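Local coordinates for uncharacterized protein conserved in bacteria (Streptococcus suis, PDB 4FZ4), which probably mediates attachment of the bacterium to host cells as a surface antigen, probably through a glycosaminoglycan-binding domain, at residues Y78-V89 with R127-M138. Sequence-based numbering, arbitrary orientation.
Sequences YQIKVENYIRQV and RDYVDREASEAM. With NO3 (nitrate ion), chain D.
Two near-parallel helices of an all-helical domain, 66-95 and 123-152, meet here through a knob-into-hole contact in which Y85 enters a hole formed by V130, A134, S135 and M138. The segment axes approach to 10.0 Å at a crossing angle of 26°. M138 CG lies over one face of the Y85 ring, 4.0 Å from its centroid, while SD stands oblique to the same face, a Met-aromatic contact. The methionine bends at chi2 (57°), and its CE methyl reaches the 78-89 helix, 3.6 Å from Q88 CB and close to V89 CG2.

At the far end of the ring, Y85 OH donates to S135 OG over 2.8 Å. S135 OG in turn donates to V130 O at 2.7 Å, tilted 19° from the carbonyl plane. This short relay ties the tyrosine to a backbone carbonyl where the helix widens into a pi-type turn at 130-134, and V130 O also accepts a weak bond from S135 N.

Toward the start of both segments, R127 CB covers a face of the Y78 ring, 3.7 Å from its centroid, a CH-pi contact. V130 CG1 and D131 OD1 instead meet that ring at its edge. V130 CG2 packs against V82 CG2 at 4.0 Å, and I118 adjoins V82 and Y129 from a loop. The whole is side-by-side helix packing of a helical bundle, with Y85 as the knob.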
ATOM      1  N   TYR A  78      -4.624  -0.603   2.969  1.00 29.02           N
ATOM      2  CA  TYR A  78      -4.574  -0.202   1.569  1.00 26.55           C
ATOM      3  C   TYR A  78      -3.358   0.664   1.263  1.00 29.83           C
ATOM      4  O   TYR A  78      -2.852   0.655   0.139  1.00 27.50           O
ATOM      5  CB  TYR A  78      -5.878   0.503   1.186  1.00 27.44           C
ATOM      6  CG  TYR A  78      -7.039  -0.467   1.188  1.00 27.51           C
ATOM      7  CD1 TYR A  78      -7.157  -1.434   0.195  1.00 31.39           C
ATOM      8  CD2 TYR A  78      -7.955  -0.496   2.246  1.00 32.01           C
ATOM      9  CE1 TYR A  78      -8.150  -2.414   0.252  1.00 27.07           C
ATOM     10  CE2 TYR A  78      -8.955  -1.475   2.318  1.00 31.59           C
ATOM     11  CZ  TYR A  78      -9.044  -2.431   1.313  1.00 35.91           C
ATOM     12  OH  TYR A  78     -10.029  -3.394   1.357  1.00 47.03           O
ATOM     13  N   GLN A  79      -2.877   1.396   2.265  1.00 23.53           N
ATOM     14  CA  GLN A  79      -1.694   2.234   2.084  1.00 22.45           C
ATOM     15  C   GLN A  79      -0.487   1.314   2.001  1.00 23.36           C
ATOM     16  O   GLN A  79       0.482   1.596   1.291  1.00 34.45           O
ATOM     17  CB  GLN A  79      -1.540   3.208   3.255  1.00 20.15           C
ATOM     18  CG  GLN A  79      -2.682   4.194   3.342  1.00 24.66           C
ATOM     19  CD  GLN A  79      -2.799   4.872   4.686  1.00 27.48           C
ATOM     20  OE1 GLN A  79      -3.681   5.714   4.881  1.00 27.83           O
ATOM     21  NE2 GLN A  79      -1.925   4.513   5.629  1.00 22.99           N
ATOM     22  N   ILE A  80      -0.547   0.206   2.732  1.00 28.25           N
ATOM     23  CA  ILE A  80       0.542  -0.769   2.704  1.00 23.85           C
ATOM     24  C   ILE A  80       0.624  -1.388   1.308  1.00 26.86           C
ATOM     25  O   ILE A  80       1.714  -1.568   0.756  1.00 34.70           O
ATOM     26  CB  ILE A  80       0.311  -1.897   3.725  1.00 29.26           C
ATOM     27  CG1 ILE A  80       0.518  -1.350   5.145  1.00 26.58           C
ATOM     28  CG2 ILE A  80       1.257  -3.073   3.433  1.00 14.97           C
ATOM     29  CD1 ILE A  80       0.062  -2.301   6.239  1.00 21.95           C
ATOM     30  N   LYS A  81      -0.536  -1.708   0.734  1.00 32.59           N
ATOM     31  CA  LYS A  81      -0.571  -2.292  -0.603  1.00 30.07           C
ATOM     32  C   LYS A  81       0.085  -1.368  -1.625  1.00 29.81           C
ATOM     33  O   LYS A  81       0.904  -1.804  -2.442  1.00 30.47           O
ATOM     34  CB  LYS A  81      -2.013  -2.584  -1.024  1.00 33.26           C
ATOM     35  CG  LYS A  81      -2.380  -4.054  -0.942  1.00 47.15           C
ATOM     36  CD  LYS A  81      -1.400  -4.883  -1.772  1.00 56.15           C
ATOM     37  CE  LYS A  81      -1.626  -6.377  -1.608  1.00 59.25           C
ATOM     38  NZ  LYS A  81      -0.563  -7.159  -2.313  1.00 61.36           N
ATOM     39  N   VAL A  82      -0.269  -0.087  -1.573  1.00 26.78           N
ATOM     40  CA  VAL A  82       0.297   0.882  -2.502  1.00 19.35           C
ATOM     41  C   VAL A  82       1.822   0.928  -2.399  1.00 23.33           C
ATOM     42  O   VAL A  82       2.518   0.839  -3.409  1.00 34.38           O
ATOM     43  CB  VAL A  82      -0.322   2.293  -2.274  1.00 29.24           C
ATOM     44  CG1 VAL A  82       0.384   3.338  -3.134  1.00 28.52           C
ATOM     45  CG2 VAL A  82      -1.801   2.257  -2.640  1.00 15.66           C
ATOM     46  N   GLU A  83       2.336   1.065  -1.182  1.00 30.17           N
ATOM     47  CA  GLU A  83       3.780   1.097  -0.967  1.00 22.13           C
ATOM     48  C   GLU A  83       4.371  -0.182  -1.548  1.00 26.96           C
ATOM     49  O   GLU A  83       5.463  -0.186  -2.115  1.00 33.83           O
ATOM     50  CB  GLU A  83       4.066   1.175   0.535  1.00 22.16           C
ATOM     51  CG  GLU A  83       5.488   0.849   0.927  1.00 27.90           C
ATOM     52  CD  GLU A  83       6.508   1.864   0.425  1.00 34.27           C
ATOM     53  OE1 GLU A  83       6.127   2.786  -0.333  1.00 36.90           O
ATOM     54  OE2 GLU A  83       7.698   1.734   0.791  1.00 43.06           O
ATOM     55  N   ASN A  84       3.632  -1.276  -1.408  1.00 24.72           N
ATOM     56  CA  ASN A  84       4.076  -2.575  -1.900  1.00 16.41           C
ATOM     57  C   ASN A  84       4.109  -2.582  -3.436  1.00 27.06           C
ATOM     58  O   ASN A  84       5.121  -2.929  -4.041  1.00 25.36           O
ATOM     59  CB  ASN A  84       3.122  -3.660  -1.380  1.00 20.18           C
ATOM     60  CG  ASN A  84       3.673  -5.055  -1.562  1.00 27.66           C
ATOM     61  OD1 ASN A  84       4.232  -5.380  -2.605  1.00 32.46           O
ATOM     62  ND2 ASN A  84       3.514  -5.894  -0.542  1.00 27.21           N
ATOM     63  N   TYR A  85       2.985  -2.228  -4.060  1.00 18.59           N
ATOM     64  CA  TYR A  85       2.917  -2.154  -5.514  1.00 24.76           C
ATOM     65  C   TYR A  85       4.039  -1.287  -6.066  1.00 26.68           C
ATOM     66  O   TYR A  85       4.724  -1.673  -7.012  1.00 32.67           O
ATOM     67  CB  TYR A  85       1.585  -1.551  -5.962  1.00 28.81           C
ATOM     68  CG  TYR A  85       0.390  -2.443  -5.735  1.00 30.67           C
ATOM     69  CD1 TYR A  85       0.558  -3.801  -5.440  1.00 29.52           C
ATOM     70  CD2 TYR A  85      -0.912  -1.949  -5.880  1.00 20.67           C
ATOM     71  CE1 TYR A  85      -0.525  -4.644  -5.304  1.00 23.90           C
ATOM     72  CE2 TYR A  85      -2.012  -2.796  -5.747  1.00 30.37           C
ATOM     73  CZ  TYR A  85      -1.805  -4.145  -5.462  1.00 32.31           C
ATOM     74  OH  TYR A  85      -2.873  -5.014  -5.385  1.00 37.43           O
ATOM     75  N   ILE A  86       4.231  -0.114  -5.476  1.00 25.99           N
ATOM     76  CA  ILE A  86       5.266   0.777  -5.968  1.00 23.95           C
ATOM     77  C   ILE A  86       6.679   0.211  -5.787  1.00 33.27           C
ATOM     78  O   ILE A  86       7.527   0.369  -6.674  1.00 34.57           O
ATOM     79  CB  ILE A  86       5.134   2.183  -5.338  1.00 24.88           C
ATOM     80  CG1 ILE A  86       3.805   2.803  -5.789  1.00 19.25           C
ATOM     81  CG2 ILE A  86       6.272   3.096  -5.822  1.00 22.08           C
ATOM     82  CD1 ILE A  86       3.544   4.184  -5.219  1.00 27.95           C
ATOM     83  N   ARG A  87       6.937  -0.456  -4.662  1.00 28.35           N
ATOM     84  CA  ARG A  87       8.247  -1.055  -4.464  1.00 23.01           C
ATOM     85  C   ARG A  87       8.490  -2.084  -5.553  1.00 27.01           C
ATOM     86  O   ARG A  87       9.611  -2.218  -6.034  1.00 37.39           O
ATOM     87  CB  ARG A  87       8.362  -1.739  -3.097  1.00 27.68           C
ATOM     88  CG  ARG A  87       8.721  -0.783  -1.964  1.00 32.48           C
ATOM     89  CD  ARG A  87       9.036  -1.519  -0.673  1.00 29.58           C
ATOM     90  NE  ARG A  87       8.792  -0.662   0.481  1.00 35.65           N
ATOM     91  CZ  ARG A  87       9.049  -0.996   1.740  1.00 38.01           C
ATOM     92  NH1 ARG A  87       9.572  -2.183   2.023  1.00 34.96           N
ATOM     93  NH2 ARG A  87       8.762  -0.150   2.721  1.00 37.74           N
ATOM     94  N   GLN A  88       7.440  -2.805  -5.949  1.00 26.06           N
ATOM     95  CA  GLN A  88       7.571  -3.828  -6.992  1.00 27.87           C
ATOM     96  C   GLN A  88       7.863  -3.234  -8.367  1.00 26.47           C
ATOM     97  O   GLN A  88       8.756  -3.693  -9.065  1.00 36.91           O
ATOM     98  CB  GLN A  88       6.305  -4.692  -7.063  1.00 25.53           C
ATOM     99  CG  GLN A  88       6.114  -5.643  -5.861  1.00 15.58           C
ATOM    100  CD  GLN A  88       4.783  -6.393  -5.936  1.00 20.78           C
ATOM    101  OE1 GLN A  88       4.538  -7.155  -6.870  1.00 33.55           O
ATOM    102  NE2 GLN A  88       3.916  -6.165  -4.957  1.00 23.87           N
ATOM    103  N   VAL A  89       7.116  -2.205  -8.752  1.00 32.19           N
ATOM    104  CA  VAL A  89       7.327  -1.564 -10.046  1.00 27.57           C
ATOM    105  C   VAL A  89       8.721  -0.938 -10.102  1.00 28.57           C
ATOM    106  O   VAL A  89       9.410  -1.034 -11.114  1.00 35.29           O
ATOM    107  CB  VAL A  89       6.287  -0.474 -10.297  1.00 34.98           C
ATOM    108  CG1 VAL A  89       6.528   0.168 -11.652  1.00 39.71           C
ATOM    109  CG2 VAL A  89       4.897  -1.071 -10.219  1.00 23.49           C
ATOM    110  N   ARG A 127     -10.268   2.178  -0.749  1.00 21.05           N
ATOM    111  CA  ARG A 127     -10.233   0.778  -1.165  1.00 31.05           C
ATOM    112  C   ARG A 127     -10.570   0.606  -2.640  1.00 29.27           C
ATOM    113  O   ARG A 127     -10.007  -0.256  -3.323  1.00 31.95           O
ATOM    114  CB  ARG A 127     -11.171  -0.093  -0.309  1.00 45.51           C
ATOM    115  CG  ARG A 127     -12.491   0.534   0.101  1.00 59.66           C
ATOM    116  CD  ARG A 127     -13.384  -0.508   0.801  1.00 62.67           C
ATOM    117  NE  ARG A 127     -14.468   0.106   1.576  1.00 62.77           N
ATOM    118  CZ  ARG A 127     -14.349   0.543   2.829  1.00 59.78           C
ATOM    119  NH1 ARG A 127     -13.187   0.427   3.470  1.00 62.27           N
ATOM    120  NH2 ARG A 127     -15.382   1.118   3.438  1.00 47.40           N
ATOM    121  N   ASP A 128     -11.474   1.439  -3.136  1.00 27.54           N
ATOM    122  CA  ASP A 128     -11.879   1.368  -4.535  1.00 30.09           C
ATOM    123  C   ASP A 128     -10.670   1.512  -5.470  1.00 30.92           C
ATOM    124  O   ASP A 128     -10.394   0.628  -6.291  1.00 33.79           O
ATOM    125  CB  ASP A 128     -12.901   2.468  -4.825  1.00 37.42           C
ATOM    126  CG  ASP A 128     -13.596   2.284  -6.160  1.00 61.93           C
ATOM    127  OD1 ASP A 128     -12.920   2.344  -7.209  1.00 62.82           O
ATOM    128  OD2 ASP A 128     -14.828   2.080  -6.152  1.00 82.15           O
ATOM    129  N   TYR A 129      -9.954   2.626  -5.338  1.00 28.14           N
ATOM    130  CA  TYR A 129      -8.784   2.886  -6.171  1.00 26.64           C
ATOM    131  C   TYR A 129      -7.737   1.793  -6.045  1.00 19.87           C
ATOM    132  O   TYR A 129      -7.097   1.430  -7.025  1.00 32.13           O
ATOM    133  CB  TYR A 129      -8.126   4.223  -5.807  1.00 21.42           C
ATOM    134  CG  TYR A 129      -6.692   4.315  -6.296  1.00 23.57           C
ATOM    135  CD1 TYR A 129      -6.399   4.586  -7.637  1.00 28.94           C
ATOM    136  CD2 TYR A 129      -5.628   4.079  -5.424  1.00 17.73           C
ATOM    137  CE1 TYR A 129      -5.075   4.614  -8.098  1.00 19.11           C
ATOM    138  CE2 TYR A 129      -4.313   4.105  -5.864  1.00 20.79           C
ATOM    139  CZ  TYR A 129      -4.038   4.370  -7.206  1.00 26.41           C
ATOM    140  OH  TYR A 129      -2.727   4.361  -7.643  1.00 27.98           O
ATOM    141  N   VAL A 130      -7.553   1.280  -4.833  1.00 26.53           N
ATOM    142  CA  VAL A 130      -6.554   0.242  -4.619  1.00 26.69           C
ATOM    143  C   VAL A 130      -6.979  -1.128  -5.139  1.00 32.33           C
ATOM    144  O   VAL A 130      -6.220  -1.790  -5.846  1.00 35.90           O
ATOM    145  CB  VAL A 130      -6.207   0.104  -3.131  1.00 24.67           C
ATOM    146  CG1 VAL A 130      -5.133  -0.976  -2.948  1.00 24.38           C
ATOM    147  CG2 VAL A 130      -5.735   1.444  -2.581  1.00 30.27           C
ATOM    148  N   ASP A 131      -8.185  -1.563  -4.795  1.00 31.78           N
ATOM    149  CA  ASP A 131      -8.646  -2.872  -5.242  1.00 31.55           C
ATOM    150  C   ASP A 131      -8.967  -2.890  -6.723  1.00 31.04           C
ATOM    151  O   ASP A 131      -9.035  -3.952  -7.334  1.00 34.94           O
ATOM    152  CB  ASP A 131      -9.874  -3.329  -4.449  1.00 27.92           C
ATOM    153  CG  ASP A 131      -9.531  -3.758  -3.025  1.00 35.09           C
ATOM    154  OD1 ASP A 131      -8.366  -4.132  -2.771  1.00 34.27           O
ATOM    155  OD2 ASP A 131     -10.432  -3.743  -2.159  1.00 44.06           O
ATOM    156  N   ARG A 132      -9.161  -1.715  -7.303  1.00 24.90           N
ATOM    157  CA  ARG A 132      -9.482  -1.642  -8.714  1.00 27.76           C
ATOM    158  C   ARG A 132      -8.390  -1.040  -9.569  1.00 20.65           C
ATOM    159  O   ARG A 132      -7.502  -1.749 -10.023  1.00 30.37           O
ATOM    160  CB  ARG A 132     -10.786  -0.872  -8.914  1.00 44.43           C
ATOM    161  CG  ARG A 132     -12.002  -1.676  -8.518  1.00 52.57           C
ATOM    162  CD  ARG A 132     -13.278  -0.896  -8.741  1.00 63.76           C
ATOM    163  NE  ARG A 132     -14.450  -1.758  -8.622  1.00 64.71           N
ATOM    164  CZ  ARG A 132     -14.791  -2.691  -9.507  1.00 71.46           C
ATOM    165  NH1 ARG A 132     -14.052  -2.889 -10.593  1.00 69.59           N
ATOM    166  NH2 ARG A 132     -15.870  -3.432  -9.300  1.00 83.27           N
ATOM    167  N   GLU A 133      -8.442   0.267  -9.788  1.00 24.23           N
ATOM    168  CA  GLU A 133      -7.447   0.900 -10.635  1.00 33.16           C
ATOM    169  C   GLU A 133      -6.010   0.434 -10.376  1.00 33.67           C
ATOM    170  O   GLU A 133      -5.341  -0.044 -11.284  1.00 34.36           O
ATOM    171  CB  GLU A 133      -7.526   2.420 -10.517  1.00 31.58           C
ATOM    172  CG  GLU A 133      -6.646   3.110 -11.551  1.00 33.18           C
ATOM    173  CD  GLU A 133      -6.671   4.615 -11.463  1.00 30.37           C
ATOM    174  OE1 GLU A 133      -5.937   5.250 -12.247  1.00 35.66           O
ATOM    175  OE2 GLU A 133      -7.410   5.161 -10.616  1.00 34.46           O
ATOM    176  N   ALA A 134      -5.536   0.565  -9.145  1.00 29.08           N
ATOM    177  CA  ALA A 134      -4.174   0.155  -8.824  1.00 24.15           C
ATOM    178  C   ALA A 134      -3.891  -1.344  -9.045  1.00 30.44           C
ATOM    179  O   ALA A 134      -2.888  -1.698  -9.673  1.00 28.50           O
ATOM    180  CB  ALA A 134      -3.845   0.541  -7.390  1.00 29.00           C
ATOM    181  N   SER A 135      -4.761  -2.220  -8.545  1.00 25.69           N
ATOM    182  CA  SER A 135      -4.536  -3.655  -8.702  1.00 32.25           C
ATOM    183  C   SER A 135      -4.599  -4.095 -10.150  1.00 30.38           C
ATOM    184  O   SER A 135      -3.846  -4.979 -10.570  1.00 37.84           O
ATOM    185  CB  SER A 135      -5.538  -4.459  -7.871  1.00 30.71           C
ATOM    186  OG  SER A 135      -5.320  -4.222  -6.493  1.00 31.85           O
ATOM    187  N   GLU A 136      -5.497  -3.476 -10.910  1.00 24.79           N
ATOM    188  CA  GLU A 136      -5.640  -3.790 -12.324  1.00 25.03           C
ATOM    189  C   GLU A 136      -4.320  -3.509 -13.036  1.00 32.36           C
ATOM    190  O   GLU A 136      -3.774  -4.374 -13.711  1.00 43.04           O
ATOM    191  CB  GLU A 136      -6.729  -2.920 -12.962  1.00 44.97           C
ATOM    192  CG  GLU A 136      -8.086  -2.968 -12.276  1.00 62.09           C
ATOM    193  CD  GLU A 136      -8.927  -4.143 -12.708  1.00 74.39           C
ATOM    194  OE1 GLU A 136      -8.352  -5.224 -12.943  1.00 74.37           O
ATOM    195  OE2 GLU A 136     -10.164  -3.984 -12.796  1.00 85.49           O
ATOM    196  N   ALA A 137      -3.812  -2.290 -12.873  1.00 29.54           N
ATOM    197  CA  ALA A 137      -2.571  -1.881 -13.521  1.00 22.50           C
ATOM    198  C   ALA A 137      -1.395  -2.747 -13.085  1.00 25.49           C
ATOM    199  O   ALA A 137      -0.483  -3.012 -13.869  1.00 31.06           O
ATOM    200  CB  ALA A 137      -2.293  -0.415 -13.223  1.00 28.38           C
ATOM    201  N   MET A 138      -1.421  -3.183 -11.834  1.00 20.48           N
ATOM    202  CA  MET A 138      -0.362  -4.026 -11.309  1.00 22.50           C
ATOM    203  C   MET A 138      -0.403  -5.364 -12.053  1.00 30.74           C
ATOM    204  O   MET A 138       0.634  -5.929 -12.410  1.00 32.97           O
ATOM    205  CB  MET A 138      -0.579  -4.249  -9.816  1.00 31.40           C
ATOM    206  CG  MET A 138       0.683  -4.578  -9.062  1.00 41.48           C
ATOM    207  SD  MET A 138       1.921  -3.286  -9.267  1.00 38.35           S
ATOM    208  CE  MET A 138       3.377  -4.245  -9.065  1.00 32.32           C
TER
HETATM  209  N   NO3 D 303      -2.770   5.245   8.654  1.00 66.93           N
HETATM  210  O1  NO3 D 303      -1.456   5.330   8.120  1.00 60.79           O
HETATM  211  O2  NO3 D 303      -3.026   4.442   9.800  1.00 45.24           O
HETATM  212  O3  NO3 D 303      -3.829   5.978   8.049  1.00 80.00           O